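Local structure of fructuronate-tagaturonate epimerase UxaE from Cohnella laeviribosi in complex with 1 glycerol (Cohnella laeviribosi, 6IL9) at residues A380-G385 against S466-D471. The protein catalyses the epimerisation that interconverts fructuronate and tagaturonate, and carries a zinc ion in its TIM-barrel fold. Sequence-based numbering, arbitrary orientation.
Sequences AKTNPG and SEREED
T382 and R468 meet from opposite directions, methyl against guanidinium. T382 CG2 lies over one face of the R468 group, 3.5 Å above its plane and displaced toward the rim. Its closest partners are R468 NE and CZ, each 3.6 Å away from T382 CG2. Nearer the arginine backbone, R468 CG comes to 3.7 Å from T382 OG1. This hydroxyl is bonded to the I378 carbonyl one turn back in its own helix. A chi1 of 67° sets CG2 opposite the carbonyl carbon and beside the backbone N, from where it reaches the arginine face. No hydrogen bond runs between the two segments; T382 packs on an arginine already paired with D471. The contact joins two helix junctions at the surface, its centre about 24 Å from the centre of the chain. Helix 369-382, which follows the eighth strand of the TIM barrel, 363-367, gives way here to helix 384-402. Helix 458-467 likewise passes into helix 469-487, with R468 at the N-cap position. The R468 chain is bent at chi2 and chi3 (-55° and -66°), which brings the guanidinium to D471. There NE and NH2 both grip one carboxylate oxygen, side-on and in the guanidinium plane. D471 OD2 is 3.1 Å from R468 NH2, in a salt bridge, and 3.3 Å from R468 NE. The NH2 bond runs nearly along the C-O axis of D471, whereas NE meets OD2 from above the carboxylate plane. These two bonds fix the rotation of the guanidinium against the methyl. I378 is touched by the side chains of R468 and D471 as well.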
# COMPACT_ATOMS: atom_id res chain seq x y z
N ALA A 380 3.52 3.38 22.75
CA ALA A 380 4.65 3.86 23.54
C ALA A 380 4.27 5.07 24.40
O ALA A 380 4.73 5.20 25.54
CB ALA A 380 5.83 4.21 22.63
N LYS A 381 3.41 5.95 23.87
CA LYS A 381 3.05 7.18 24.58
C LYS A 381 2.01 6.94 25.67
O LYS A 381 2.02 7.64 26.69
CB LYS A 381 2.50 8.22 23.60
CG LYS A 381 3.55 8.84 22.70
CD LYS A 381 2.92 9.80 21.70
CE LYS A 381 3.97 10.38 20.76
NZ LYS A 381 4.78 11.43 21.41
N THR A 382 1.08 6.00 25.47
CA THR A 382 -0.09 5.89 26.33
C THR A 382 -0.19 4.57 27.08
O THR A 382 -0.97 4.48 28.04
CB THR A 382 -1.38 6.07 25.51
OG1 THR A 382 -1.51 4.97 24.60
CG2 THR A 382 -1.33 7.37 24.73
N ASN A 383 0.58 3.56 26.69
CA ASN A 383 0.54 2.24 27.33
C ASN A 383 1.97 1.71 27.40
O ASN A 383 2.29 0.68 26.80
CB ASN A 383 -0.39 1.29 26.58
CG ASN A 383 -0.74 0.05 27.38
OD1 ASN A 383 -1.69 -0.66 27.06
ND2 ASN A 383 0.04 -0.24 28.41
N PRO A 384 2.85 2.38 28.15
CA PRO A 384 4.27 2.01 28.12
C PRO A 384 4.53 0.57 28.53
O PRO A 384 5.44 -0.07 27.98
CB PRO A 384 4.92 3.00 29.09
CG PRO A 384 3.80 3.52 29.95
CD PRO A 384 2.58 3.51 29.06
N GLY A 385 3.75 0.03 29.47
CA GLY A 385 3.93 -1.36 29.85
C GLY A 385 3.73 -2.31 28.68
O GLY A 385 4.46 -3.30 28.54
N SER A 466 -8.20 1.89 20.26
CA SER A 466 -9.57 2.39 20.28
C SER A 466 -9.74 3.50 21.32
O SER A 466 -10.37 4.52 21.04
CB SER A 466 -10.53 1.23 20.55
OG SER A 466 -11.87 1.69 20.59
N GLU A 467 -9.17 3.31 22.52
CA GLU A 467 -9.23 4.36 23.53
C GLU A 467 -8.55 5.63 23.07
O GLU A 467 -8.94 6.73 23.47
CB GLU A 467 -8.60 3.86 24.84
CG GLU A 467 -9.37 2.74 25.51
CD GLU A 467 -8.53 1.94 26.51
OE1 GLU A 467 -9.06 0.95 27.06
OE2 GLU A 467 -7.34 2.29 26.73
N ARG A 468 -7.53 5.52 22.22
CA ARG A 468 -6.75 6.66 21.75
C ARG A 468 -7.00 6.94 20.27
O ARG A 468 -6.11 7.37 19.54
CB ARG A 468 -5.26 6.45 22.00
CG ARG A 468 -4.91 5.85 23.36
CD ARG A 468 -5.48 6.64 24.50
NE ARG A 468 -4.88 7.96 24.59
CZ ARG A 468 -4.59 8.57 25.74
NH1 ARG A 468 -4.84 7.96 26.89
NH2 ARG A 468 -4.05 9.78 25.72
N GLU A 469 -8.23 6.69 19.83
CA GLU A 469 -8.59 6.88 18.42
C GLU A 469 -8.29 8.29 17.94
O GLU A 469 -7.77 8.48 16.83
CB GLU A 469 -10.07 6.53 18.24
CG GLU A 469 -10.66 6.85 16.88
CD GLU A 469 -12.10 6.36 16.77
OE1 GLU A 469 -12.97 7.15 16.34
OE2 GLU A 469 -12.35 5.18 17.13
N GLU A 470 -8.60 9.31 18.75
CA GLU A 470 -8.35 10.67 18.32
C GLU A 470 -6.86 10.96 18.24
O GLU A 470 -6.41 11.65 17.31
CB GLU A 470 -9.03 11.67 19.26
CG GLU A 470 -10.36 12.19 18.73
CD GLU A 470 -10.91 13.33 19.58
OE1 GLU A 470 -11.88 13.98 19.12
OE2 GLU A 470 -10.39 13.57 20.69
N ASP A 471 -6.07 10.43 19.18
CA ASP A 471 -4.62 10.61 19.12
C ASP A 471 -4.04 9.94 17.89
O ASP A 471 -3.15 10.50 17.24
CB ASP A 471 -3.94 10.04 20.37
CG ASP A 471 -4.19 10.87 21.62
OD1 ASP A 471 -4.76 11.98 21.52
OD2 ASP A 471 -3.80 10.41 22.71